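Local coordinates for protein putative pore-forming toxin (Bacteroides vulgatus ATCC 8482, PDB 3KOG) that is of unknown function but is thought to be a pore-forming toxin, with a chain folded largely into beta strands, several of them long, at residues A[24-29]-A[89-94]; A[59-64]-A[72-77]; A[119-124]-A[225-230]. One frame throughout, in Å; residues are numbered along the deposited sequence. Where two conformers were deposited one is given.

Interaction 1 of 3, residues A[24-29]-A[89-94]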
ATOM      1  N   VAL A  24       2.360   8.440   7.046  1.00  9.93           N
ATOM      2  CA  VAL A  24       3.380   8.627   8.053  1.00  9.71           C
ATOM      3  C   VAL A  24       3.972  10.039   7.796  1.00  9.12           C
ATOM      4  O   VAL A  24       4.463  10.287   6.672  1.00  9.61           O
ATOM      5  CB  VAL A  24       4.485   7.592   7.897  1.00 10.44           C
ATOM      6  CG1 VAL A  24       5.587   7.829   8.960  1.00 13.59           C
ATOM      7  CG2 VAL A  24       3.928   6.140   7.946  1.00 13.57           C
ATOM      8  N   VAL A  25       3.879  10.956   8.774  1.00  8.47           N
ATOM      9  CA  VAL A  25       4.314  12.362   8.576  1.00  8.43           C
ATOM     10  C   VAL A  25       5.637  12.558   9.322  1.00  8.76           C
ATOM     11  O   VAL A  25       5.710  12.337  10.565  1.00  8.94           O
ATOM     12  CB  VAL A  25       3.281  13.403   9.085  1.00  9.09           C
ATOM     13  CG1 VAL A  25       3.735  14.856   8.751  1.00  5.65           C
ATOM     14  CG2 VAL A  25       1.872  13.108   8.490  1.00  9.40           C
ATOM     15  N   ILE A  26       6.654  12.991   8.579  1.00  8.80           N
ATOM     16  CA  ILE A  26       7.996  13.188   9.121  1.00  9.70           C
ATOM     17  C   ILE A  26       8.377  14.656   9.114  1.00 11.02           C
ATOM     18  O   ILE A  26       8.340  15.334   8.076  1.00 11.57           O
ATOM     19  CB  ILE A  26       9.073  12.399   8.330  1.00 10.75           C
ATOM     20  CG1 ILE A  26       8.754  10.919   8.306  1.00 11.32           C
ATOM     21  CG2 ILE A  26      10.533  12.683   8.865  1.00 10.07           C
ATOM     22  CD1 ILE A  26       8.607  10.215   9.696  1.00 14.05           C
ATOM     23  N   ASP A  27       8.771  15.145  10.277  1.00  9.45           N
ATOM     24  CA  ASP A  27       9.288  16.456  10.376  1.00 11.45           C
ATOM     25  C   ASP A  27      10.791  16.371  10.052  1.00 11.09           C
ATOM     26  O   ASP A  27      11.554  15.842  10.835  1.00 13.54           O
ATOM     27  CB  ASP A  27       9.075  16.961  11.791  1.00 10.72           C
ATOM     28  CG  ASP A  27       9.680  18.304  12.032  1.00 11.86           C
ATOM     29  OD1 ASP A  27      10.244  18.958  11.130  1.00 13.69           O
ATOM     30  OD2 ASP A  27       9.568  18.731  13.181  1.00 20.94           O
ATOM     31  N   ALA A  28      11.163  16.902   8.916  1.00 13.13           N
ATOM     32  CA  ALA A  28      12.519  16.767   8.356  1.00 13.54           C
ATOM     33  C   ALA A  28      13.522  17.546   9.158  1.00 14.78           C
ATOM     34  O   ALA A  28      14.746  17.291   9.077  1.00 15.69           O
ATOM     35  CB  ALA A  28      12.523  17.253   6.883  1.00 13.69           C
ATOM     36  N   THR A  29      13.042  18.528   9.906  1.00 15.43           N
ATOM     37  CA  THR A  29      13.969  19.369  10.599  1.00 17.90           C
ATOM     38  C   THR A  29      14.598  18.606  11.740  1.00 18.07           C
ATOM     39  O   THR A  29      15.752  18.852  12.120  1.00 17.89           O
ATOM     40  CB  THR A  29      13.342  20.725  10.984  1.00 18.70           C
ATOM     41  OG1 THR A  29      12.243  20.515  11.830  1.00 19.77           O
ATOM     42  CG2 THR A  29      12.871  21.456   9.662  1.00 23.17           C
ATOM     43  N   GLU A  89       1.872   2.139   2.983  1.00 10.10           N
ATOM     44  CA  GLU A  89       2.227   3.345   3.730  1.00 11.29           C
ATOM     45  C   GLU A  89       2.656   4.434   2.792  1.00 10.92           C
ATOM     46  O   GLU A  89       3.197   4.135   1.719  1.00 11.21           O
ATOM     47  CB  GLU A  89       3.398   3.068   4.696  1.00 13.15           C
ATOM     48  CG  GLU A  89       2.997   2.230   5.842  1.00 18.07           C
ATOM     49  CD  GLU A  89       4.052   2.185   6.960  1.00 26.71           C
ATOM     50  OE1 GLU A  89       5.244   2.424   6.678  1.00 28.96           O
ATOM     51  OE2 GLU A  89       3.651   1.902   8.125  1.00 32.03           O
ATOM     52  N   VAL A  90       2.410   5.691   3.151  1.00  8.68           N
ATOM     53  CA  VAL A  90       2.915   6.786   2.340  1.00  9.59           C
ATOM     54  C   VAL A  90       3.549   7.795   3.262  1.00  9.55           C
ATOM     55  O   VAL A  90       2.957   8.183   4.284  1.00  9.61           O
ATOM     56  CB  VAL A  90       1.805   7.453   1.497  1.00  9.73           C
ATOM     57  CG1 VAL A  90       0.684   7.999   2.373  1.00 11.83           C
ATOM     58  CG2 VAL A  90       2.408   8.542   0.523  1.00 10.06           C
ATOM     59  N   THR A  91       4.758   8.200   2.906  1.00  9.27           N
ATOM     60  CA  THR A  91       5.533   9.162   3.692  1.00  9.01           C
ATOM     61  C   THR A  91       5.241  10.581   3.168  1.00  9.00           C
ATOM     62  O   THR A  91       5.317  10.844   1.937  1.00  7.89           O
ATOM     63  CB  THR A  91       7.031   8.868   3.563  1.00  9.23           C
ATOM     64  OG1 THR A  91       7.318   7.576   4.120  1.00 13.23           O
ATOM     65  CG2 THR A  91       7.924   9.930   4.278  1.00  8.71           C
ATOM     66  N   ILE A  92       4.897  11.465   4.095  1.00  8.27           N
ATOM     67  CA  ILE A  92       4.772  12.870   3.854  1.00 10.11           C
ATOM     68  C   ILE A  92       5.927  13.587   4.578  1.00  8.77           C
ATOM     69  O   ILE A  92       6.057  13.546   5.804  1.00 10.75           O
ATOM     70  CB  ILE A  92       3.408  13.435   4.308  1.00 11.21           C
ATOM     71  CG1 ILE A  92       2.254  12.673   3.630  1.00 16.26           C
ATOM     72  CG2 ILE A  92       3.329  14.890   3.998  1.00 10.24           C
ATOM     73  CD1 ILE A  92       1.574  11.776   4.576  1.00 21.47           C
ATOM     74  N   ILE A  93       6.748  14.280   3.816  1.00  9.39           N
ATOM     75  CA  ILE A  93       7.866  15.080   4.355  1.00  9.86           C
ATOM     76  C   ILE A  93       7.429  16.512   4.628  1.00 10.47           C
ATOM     77  O   ILE A  93       6.949  17.201   3.733  1.00  9.71           O
ATOM     78  CB  ILE A  93       9.034  15.135   3.306  1.00 10.22           C
ATOM     79  CG1 ILE A  93       9.553  13.718   3.027  1.00 10.37           C
ATOM     80  CG2 ILE A  93      10.197  16.121   3.731  1.00  9.30           C
ATOM     81  CD1 ILE A  93      10.082  13.007   4.207  1.00 12.22           C
ATOM     82  N   LEU A  94       7.673  16.964   5.854  1.00 11.71           N
ATOM     83  CA  LEU A  94       7.473  18.333   6.240  1.00 13.02           C
ATOM     84  C   LEU A  94       8.842  18.927   6.460  1.00 14.85           C
ATOM     85  O   LEU A  94       9.650  18.355   7.187  1.00 14.89           O
ATOM     86  CB  LEU A  94       6.672  18.446   7.523  1.00 11.99           C
ATOM     87  CG  LEU A  94       5.236  17.974   7.456  1.00 13.86           C
ATOM     88  CD1 LEU A  94       4.591  18.164   8.881  1.00 13.59           C
ATOM     89  CD2 LEU A  94       4.409  18.650   6.405  1.00 15.01           C
TER

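Interaction 2 of 3, residues A[59-64]-A[72-77]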
ATOM      1  N   SER A  59      -5.579   7.841  -7.822  1.00  8.73           N
ATOM      2  CA  SER A  59      -4.559   8.594  -7.120  0.60  8.80           C
ATOM      3  C   SER A  59      -5.170   9.445  -6.030  1.00  9.44           C
ATOM      4  O   SER A  59      -6.083  10.248  -6.292  1.00 10.28           O
ATOM      5  CB  SER A  59      -3.788   9.509  -8.074  0.60 10.14           C
ATOM      6  OG  SER A  59      -2.707  10.118  -7.379  0.60  9.67           O
ATOM      7  N   ILE A  60      -4.666   9.273  -4.813  1.00  8.59           N
ATOM      8  CA  ILE A  60      -5.126  10.017  -3.615  1.00  9.39           C
ATOM      9  C   ILE A  60      -3.962  10.918  -3.198  1.00 10.63           C
ATOM     10  O   ILE A  60      -2.824  10.447  -3.151  1.00 11.92           O
ATOM     11  CB  ILE A  60      -5.398   9.046  -2.433  1.00 10.22           C
ATOM     12  CG1 ILE A  60      -6.407   7.936  -2.838  1.00 13.10           C
ATOM     13  CG2 ILE A  60      -5.864   9.810  -1.156  1.00  8.13           C
ATOM     14  CD1 ILE A  60      -7.767   8.496  -3.319  1.00 12.00           C
ATOM     15  N   ASN A  61      -4.239  12.175  -2.894  1.00 11.31           N
ATOM     16  CA  ASN A  61      -3.222  13.076  -2.420  0.55 11.19           C
ATOM     17  C   ASN A  61      -3.428  13.232  -0.908  1.00 10.76           C
ATOM     18  O   ASN A  61      -4.553  13.469  -0.427  1.00  9.51           O
ATOM     19  CB  ASN A  61      -3.306  14.432  -3.120  0.55 12.76           C
ATOM     20  CG  ASN A  61      -2.848  14.383  -4.570  0.55 15.05           C
ATOM     21  OD1 ASN A  61      -2.499  13.345  -5.103  0.55 20.86           O
ATOM     22  ND2 ASN A  61      -2.877  15.522  -5.218  0.55 22.45           N
ATOM     23  N   ILE A  62      -2.351  13.099  -0.158  1.00  9.96           N
ATOM     24  CA  ILE A  62      -2.420  13.279   1.310  1.00 10.24           C
ATOM     25  C   ILE A  62      -1.644  14.531   1.690  1.00 10.48           C
ATOM     26  O   ILE A  62      -0.503  14.638   1.305  1.00 11.53           O
ATOM     27  CB  ILE A  62      -1.847  12.083   2.042  1.00 10.52           C
ATOM     28  CG1 ILE A  62      -2.625  10.809   1.694  1.00 13.85           C
ATOM     29  CG2 ILE A  62      -2.037  12.247   3.567  1.00 12.85           C
ATOM     30  CD1 ILE A  62      -1.963   9.965   0.647  1.00 20.57           C
ATOM     31  N   ASN A  63      -2.277  15.465   2.396  1.00  9.44           N
ATOM     32  CA  ASN A  63      -1.610  16.663   2.850  0.60 10.30           C
ATOM     33  C   ASN A  63      -1.464  16.635   4.375  1.00 10.02           C
ATOM     34  O   ASN A  63      -2.318  16.060   5.077  1.00 10.25           O
ATOM     35  CB  ASN A  63      -2.389  17.913   2.430  0.60 10.13           C
ATOM     36  CG  ASN A  63      -2.167  18.276   0.963  0.60 13.91           C
ATOM     37  OD1 ASN A  63      -2.659  17.602   0.057  0.60 17.90           O
ATOM     38  ND2 ASN A  63      -1.433  19.357   0.731  0.60 15.43           N
ATOM     39  N   ALA A  64      -0.392  17.221   4.867  1.00  9.15           N
ATOM     40  CA  ALA A  64      -0.179  17.324   6.319  1.00  8.38           C
ATOM     41  C   ALA A  64       0.300  18.708   6.704  1.00  8.89           C
ATOM     42  O   ALA A  64       0.949  19.366   5.904  1.00  8.48           O
ATOM     43  CB  ALA A  64       0.841  16.275   6.751  1.00  9.04           C
ATOM     44  N   SER A  72       2.896  17.282   1.129  1.00 10.69           N
ATOM     45  CA  SER A  72       1.940  16.470   0.425  0.60 11.89           C
ATOM     46  C   SER A  72       2.643  15.291  -0.272  1.00 11.77           C
ATOM     47  O   SER A  72       3.823  15.349  -0.573  1.00  9.89           O
ATOM     48  CB  SER A  72       1.145  17.349  -0.543  0.60 12.37           C
ATOM     49  OG  SER A  72       1.876  17.609  -1.737  0.60 12.81           O
ATOM     50  N   ALA A  73       1.919  14.186  -0.446  1.00 12.25           N
ATOM     51  CA  ALA A  73       2.378  13.034  -1.222  1.00 11.67           C
ATOM     52  C   ALA A  73       1.175  12.432  -1.872  1.00 12.89           C
ATOM     53  O   ALA A  73       0.075  12.550  -1.381  1.00 12.59           O
ATOM     54  CB  ALA A  73       3.047  11.972  -0.339  1.00 11.64           C
ATOM     55  N   SER A  74       1.414  11.771  -2.983  1.00 13.30           N
ATOM     56  CA  SER A  74       0.378  11.046  -3.670  0.60 13.76           C
ATOM     57  C   SER A  74       0.640   9.535  -3.609  1.00 14.18           C
ATOM     58  O   SER A  74       1.805   9.085  -3.522  1.00 13.12           O
ATOM     59  CB  SER A  74       0.274  11.571  -5.092  0.60 13.76           C
ATOM     60  OG  SER A  74      -0.132  12.928  -5.067  0.60 14.78           O
ATOM     61  N   VAL A  75      -0.434   8.766  -3.608  1.00 13.92           N
ATOM     62  CA  VAL A  75      -0.367   7.328  -3.616  1.00 13.40           C
ATOM     63  C   VAL A  75      -1.403   6.799  -4.626  1.00 14.20           C
ATOM     64  O   VAL A  75      -2.550   7.267  -4.719  1.00 11.60           O
ATOM     65  CB  VAL A  75      -0.607   6.752  -2.218  1.00 16.21           C
ATOM     66  CG1 VAL A  75      -1.950   7.179  -1.718  1.00 19.36           C
ATOM     67  CG2 VAL A  75      -0.506   5.254  -2.250  1.00 17.27           C
ATOM     68  N   THR A  76      -0.974   5.841  -5.415  1.00 12.48           N
ATOM     69  CA  THR A  76      -1.891   5.241  -6.432  1.00 14.37           C
ATOM     70  C   THR A  76      -2.446   3.961  -5.794  1.00 14.21           C
ATOM     71  O   THR A  76      -1.692   3.059  -5.429  1.00 17.35           O
ATOM     72  CB  THR A  76      -1.143   4.973  -7.750  1.00 14.64           C
ATOM     73  OG1 THR A  76      -0.762   6.220  -8.288  1.00 15.10           O
ATOM     74  CG2 THR A  76      -2.090   4.209  -8.791  1.00 13.49           C
ATOM     75  N   ILE A  77      -3.731   3.928  -5.545  1.00 12.74           N
ATOM     76  CA  ILE A  77      -4.439   2.681  -5.216  1.00 12.13           C
ATOM     77  C   ILE A  77      -4.426   1.837  -6.488  1.00 12.27           C
ATOM     78  O   ILE A  77      -4.821   2.316  -7.588  1.00 11.71           O
ATOM     79  CB  ILE A  77      -5.933   2.987  -4.802  1.00 13.37           C
ATOM     80  CG1 ILE A  77      -6.023   3.882  -3.578  1.00 14.92           C
ATOM     81  CG2 ILE A  77      -6.795   1.691  -4.612  1.00 15.52           C
ATOM     82  CD1 ILE A  77      -7.461   4.469  -3.377  1.00 13.87           C
TER
HETATM   83  O   HOH W   1      -0.343   8.587  -7.460  1.00 20.60           O

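Interaction 3 of 3, residues A[119-124]-A[225-230]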
ATOM      1  N   ASN A 119     -11.357 -27.736  -2.053  1.00 15.93           N
ATOM      2  CA  ASN A 119     -12.545 -27.810  -2.863  1.00 17.38           C
ATOM      3  C   ASN A 119     -13.734 -27.741  -1.936  1.00 18.69           C
ATOM      4  O   ASN A 119     -13.789 -28.500  -0.969  1.00 20.30           O
ATOM      5  CB  ASN A 119     -12.610 -29.097  -3.674  1.00 17.20           C
ATOM      6  CG  ASN A 119     -11.746 -29.064  -4.922  1.00 16.83           C
ATOM      7  OD1 ASN A 119     -11.382 -28.017  -5.446  1.00 17.84           O
ATOM      8  ND2 ASN A 119     -11.435 -30.236  -5.418  1.00 17.92           N
ATOM      9  N   ASN A 120     -14.692 -26.877  -2.247  1.00 19.00           N
ATOM     10  CA  ASN A 120     -15.993 -26.886  -1.607  1.00 20.01           C
ATOM     11  C   ASN A 120     -17.065 -27.314  -2.601  1.00 21.04           C
ATOM     12  O   ASN A 120     -17.656 -26.488  -3.299  1.00 20.73           O
ATOM     13  CB  ASN A 120     -16.299 -25.501  -1.059  1.00 19.84           C
ATOM     14  CG  ASN A 120     -17.594 -25.449  -0.308  1.00 21.32           C
ATOM     15  OD1 ASN A 120     -18.188 -26.495   0.023  1.00 17.63           O
ATOM     16  ND2 ASN A 120     -18.039 -24.226  -0.005  1.00 17.14           N
ATOM     17  N   THR A 121     -17.306 -28.623  -2.662  1.00 21.91           N
ATOM     18  CA  THR A 121     -18.324 -29.176  -3.555  1.00 23.16           C
ATOM     19  C   THR A 121     -19.765 -29.006  -3.016  1.00 24.86           C
ATOM     20  O   THR A 121     -20.720 -29.351  -3.708  1.00 25.48           O
ATOM     21  CB  THR A 121     -18.048 -30.665  -3.825  1.00 22.83           C
ATOM     22  OG1 THR A 121     -17.914 -31.337  -2.573  1.00 22.03           O
ATOM     23  CG2 THR A 121     -16.747 -30.851  -4.613  1.00 22.10           C
ATOM     24  N   SER A 122     -19.920 -28.449  -1.814  1.00 26.66           N
ATOM     25  CA  SER A 122     -21.236 -28.279  -1.212  1.00 28.09           C
ATOM     26  C   SER A 122     -21.981 -27.055  -1.743  1.00 29.64           C
ATOM     27  O   SER A 122     -21.419 -26.182  -2.439  1.00 29.43           O
ATOM     28  CB  SER A 122     -21.118 -28.152   0.316  1.00 28.44           C
ATOM     29  OG  SER A 122     -21.020 -26.797   0.726  1.00 27.28           O
ATOM     30  N   ASP A 123     -23.249 -26.972  -1.342  1.00 30.81           N
ATOM     31  CA  ASP A 123     -24.136 -25.901  -1.784  1.00 31.96           C
ATOM     32  C   ASP A 123     -24.129 -24.722  -0.799  1.00 31.67           C
ATOM     33  O   ASP A 123     -25.014 -23.862  -0.869  1.00 32.61           O
ATOM     34  CB  ASP A 123     -25.573 -26.460  -2.009  1.00 32.76           C
ATOM     35  CG  ASP A 123     -26.174 -26.015  -3.352  1.00 35.30           C
ATOM     36  OD1 ASP A 123     -26.214 -24.783  -3.615  1.00 38.75           O
ATOM     37  OD2 ASP A 123     -26.585 -26.898  -4.153  1.00 39.27           O
ATOM     38  N   TYR A 124     -23.125 -24.658   0.090  1.00 30.87           N
ATOM     39  CA  TYR A 124     -23.060 -23.629   1.135  1.00 30.44           C
ATOM     40  C   TYR A 124     -21.688 -22.915   1.180  1.00 29.26           C
ATOM     41  O   TYR A 124     -20.629 -23.549   1.108  1.00 28.46           O
ATOM     42  CB  TYR A 124     -23.458 -24.228   2.506  1.00 30.66           C
ATOM     43  CG  TYR A 124     -24.866 -24.856   2.465  1.00 32.93           C
ATOM     44  CD1 TYR A 124     -25.061 -26.145   1.959  1.00 34.95           C
ATOM     45  CD2 TYR A 124     -26.002 -24.144   2.876  1.00 34.75           C
ATOM     46  CE1 TYR A 124     -26.327 -26.710   1.862  1.00 35.49           C
ATOM     47  CE2 TYR A 124     -27.285 -24.715   2.794  1.00 34.96           C
ATOM     48  CZ  TYR A 124     -27.435 -25.996   2.281  1.00 36.31           C
ATOM     49  OH  TYR A 124     -28.687 -26.589   2.174  1.00 36.80           O
ATOM     50  N   GLU A 225     -12.640 -20.503  -7.683  1.00 14.05           N
ATOM     51  CA  GLU A 225     -12.546 -20.917  -9.086  1.00 15.16           C
ATOM     52  C   GLU A 225     -13.384 -22.137  -9.392  1.00 14.01           C
ATOM     53  O   GLU A 225     -13.803 -22.863  -8.487  1.00 13.08           O
ATOM     54  CB  GLU A 225     -11.107 -21.277  -9.373  1.00 15.67           C
ATOM     55  CG  GLU A 225     -10.204 -20.089  -9.255  1.00 22.26           C
ATOM     56  CD  GLU A 225      -8.756 -20.464  -9.452  1.00 29.25           C
ATOM     57  OE1 GLU A 225      -8.434 -21.688  -9.332  1.00 30.66           O
ATOM     58  OE2 GLU A 225      -7.973 -19.511  -9.727  1.00 35.51           O
ATOM     59  N   GLN A 226     -13.571 -22.394 -10.689  1.00 13.32           N
ATOM     60  CA  GLN A 226     -14.293 -23.565 -11.117  1.00 13.12           C
ATOM     61  C   GLN A 226     -13.568 -24.824 -10.676  1.00 11.78           C
ATOM     62  O   GLN A 226     -12.360 -24.951 -10.885  1.00 11.43           O
ATOM     63  CB  GLN A 226     -14.446 -23.577 -12.642  1.00 13.05           C
ATOM     64  CG  GLN A 226     -15.214 -24.766 -13.186  1.00 16.30           C
ATOM     65  CD  GLN A 226     -16.680 -24.773 -12.793  1.00 16.90           C
ATOM     66  OE1 GLN A 226     -17.366 -23.733 -12.862  1.00 15.96           O
ATOM     67  NE2 GLN A 226     -17.177 -25.947 -12.421  1.00 16.40           N
ATOM     68  N   ILE A 227     -14.324 -25.749 -10.076  1.00 11.43           N
ATOM     69  CA  ILE A 227     -13.851 -27.118  -9.821  1.00 11.51           C
ATOM     70  C   ILE A 227     -13.987 -27.917 -11.118  1.00 12.28           C
ATOM     71  O   ILE A 227     -15.122 -28.195 -11.580  1.00 12.93           O
ATOM     72  CB  ILE A 227     -14.648 -27.831  -8.734  1.00 11.51           C
ATOM     73  CG1 ILE A 227     -14.560 -27.090  -7.399  1.00 12.39           C
ATOM     74  CG2 ILE A 227     -14.150 -29.282  -8.570  1.00 11.41           C
ATOM     75  CD1 ILE A 227     -15.413 -27.715  -6.333  1.00 12.70           C
ATOM     76  N   PRO A 228     -12.851 -28.288 -11.725  1.00 12.54           N
ATOM     77  CA  PRO A 228     -12.975 -28.865 -13.075  1.00 13.15           C
ATOM     78  C   PRO A 228     -13.781 -30.140 -13.040  1.00 13.56           C
ATOM     79  O   PRO A 228     -13.543 -30.995 -12.210  1.00 12.87           O
ATOM     80  CB  PRO A 228     -11.516 -29.076 -13.504  1.00 13.31           C
ATOM     81  CG  PRO A 228     -10.738 -28.082 -12.649  1.00 12.74           C
ATOM     82  CD  PRO A 228     -11.441 -28.162 -11.324  1.00 12.56           C
ATOM     83  N   GLY A 229     -14.809 -30.200 -13.882  1.00 15.22           N
ATOM     84  CA  GLY A 229     -15.718 -31.336 -13.950  1.00 15.74           C
ATOM     85  C   GLY A 229     -16.979 -31.221 -13.112  1.00 16.88           C
ATOM     86  O   GLY A 229     -17.923 -31.938 -13.386  1.00 17.92           O
ATOM     87  N   HIS A 230     -16.996 -30.340 -12.105  1.00 17.43           N
ATOM     88  CA  HIS A 230     -18.180 -30.062 -11.240  1.00 17.94           C
ATOM     89  C   HIS A 230     -19.267 -29.344 -12.053  1.00 17.98           C
ATOM     90  O   HIS A 230     -18.953 -28.590 -12.981  1.00 16.28           O
ATOM     91  CB  HIS A 230     -17.746 -29.187 -10.048  1.00 19.44           C
ATOM     92  CG  HIS A 230     -18.714 -29.148  -8.895  1.00 21.45           C
ATOM     93  ND1 HIS A 230     -19.085 -30.277  -8.192  1.00 22.15           N
ATOM     94  CD2 HIS A 230     -19.323 -28.107  -8.275  1.00 21.96           C
ATOM     95  CE1 HIS A 230     -19.909 -29.939  -7.215  1.00 23.51           C
ATOM     96  NE2 HIS A 230     -20.055 -28.625  -7.230  1.00 24.27           N
TER

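Interaction 1 of 3, residues A[24-29]-A[89-94]
V25 and L94 make the tightest apolar contact between the segments: V25 CG1 lies 3.4 Å from L94 CD1, closer than two methyls usually pack, with the two side chains crossing at a slant. Placing CG1 opposite the backbone N (chi1 -175°) sends it toward the leucine, while CG2, on the nitrogen side, turns to I92 CD1 at 4.1 Å. Beta-branched V25 and I92 suit this buried face because they fill it beside the backbone; it is roofed by A64, Y66 and A73 of the hairpin strands 58-66 and 69-77. Strands 18-27 and 85-94 run parallel, V24 beside T91 and I26 beside I93, joined by five backbone bonds that include I26 N to I92 O at 2.9 Å. The three-stranded sheet of the hairpin packs on this sheet as in a beta sandwich, consistent with the family's place in the transthyretin clan. The other face is looser where it carries V24 and T91, both partly exposed. V24 CG2 comes no closer than 4.1 Å to E89 CD, whose carboxylate is engaged in a salt bridge with R164, and the T91 hydroxyl hydrogen-bonds a glycerol, probably from the crystallisation liquor. I93 packs against I155 and A158 of helix 150-158. Past the strand end, A28 N still reaches L94 O at 2.7 Å, while D27 OD1 accepts T29 N in an Asx turn at 3.1 Å.

Interaction 2 of 3, residues A[59-64]-A[72-77]
The amide of N63 turns one face to the neighbouring strand, and S72 CB lies over that face, 3.5 Å from ND2; a chi2 of 72° swings the plane round to meet it. N61 also offers a face, with S74 OG above the amide plane near OD1, but that approach is implausibly short and so doubtful; both residues were modelled in two conformers. At the far end of the same row, a water joins S59 OG, 2.8 Å away, to T76 OG1. These small polar residues suit a face that is largely open to solvent. Beneath them the backbones form an antiparallel beta hairpin. I60 and V75 are a hydrogen-bonded pair, with I60 N 2.9 Å from V75 O, and so are I62 and A73, with I62 N 2.8 Å from A73 O; the non-hydrogen-bonded pairs, such as N61 with S74, carry the polar groups. The opposite face is wholly apolar. V75 holds CG1 between its backbone N and carbonyl carbon (chi1 59°), which brings that methyl to 3.7 Å from I62 CD1. I60 CG1 meets I77 CD1 at the same 3.7 Å, their chains slanting across one another. I21, V90 and I92 of strands 18-27 and 85-94 cover this layer, while small A73 packs against V90. The split chemistry, serines, asparagines and a threonine on one side, isoleucines, valine and alanine on the other, implies an amphipathic hairpin that buries its oily face in the sandwich and gives its polar face to water.

Interaction 3 of 3, residues A[119-124]-A[225-230]
I227 O is held from opposite faces of its carbonyl plane: H230 N reaches it at 2.9 Å, and Q226 NE2 comes in from above the plane at 3.2 Å. The first of these bonds closes a type II beta turn from I227 to H230, in which P228 supplies the fixed phi of the second position and G229 the positive phi of the third. The turn follows strand 207-225 and presents two side chains, I227 and H230, to the end of strand 98-120. With its outer chain extended (chi2 176°), I227 carries CD1 between N119 and T121, meeting T121 CG2 at 3.8 Å with the chains nearly at right angles; I227 CG1 lies 3.8 Å from N119 OD1. An isoleucine suits this buried spot, where it meets a methyl and the polar flank of an asparagine, with R180 alongside. No hydrogen bond crosses between the segments. Instead, 119-124 is shaped by its own side chains: N120 OD1 takes both S122 OG, at 2.9 Å, and S122 N, the latter making an Asx turn, and S122 OG in turn accepts Y124 N in an ST turn. N120 ND2 bonds Y124 O as well as L176 O, which accounts for the polar groups of this buried amide. H230, whose NE2 is hydrogen-bonded to H178 ND1, lays its imidazole obliquely against the T121 carbonyl, with H230 CE1 3.6 Å from T121 O.

From the N terminus, strand 18-27 supplies the first half of interaction 1, whose partner arrives only after 59 intervening residues. Within that excursion the hairpin of interaction 2 forms and closes a tight turn between residues 66 and 69, with seven residues between its segments, so the second contact nests in the first. They touch, V90 and T91 meeting A73, and V90 also I62; together they join the three-stranded sheet to the large mixed sheet. Strand 85-94 then leads into the long strand 98-120, which carries the chain to the opposite side of the molecule. There interaction 3, in series with the others, closes a 100-residue loop and ties the tail after strand 207-225 to the end of strand 98-120.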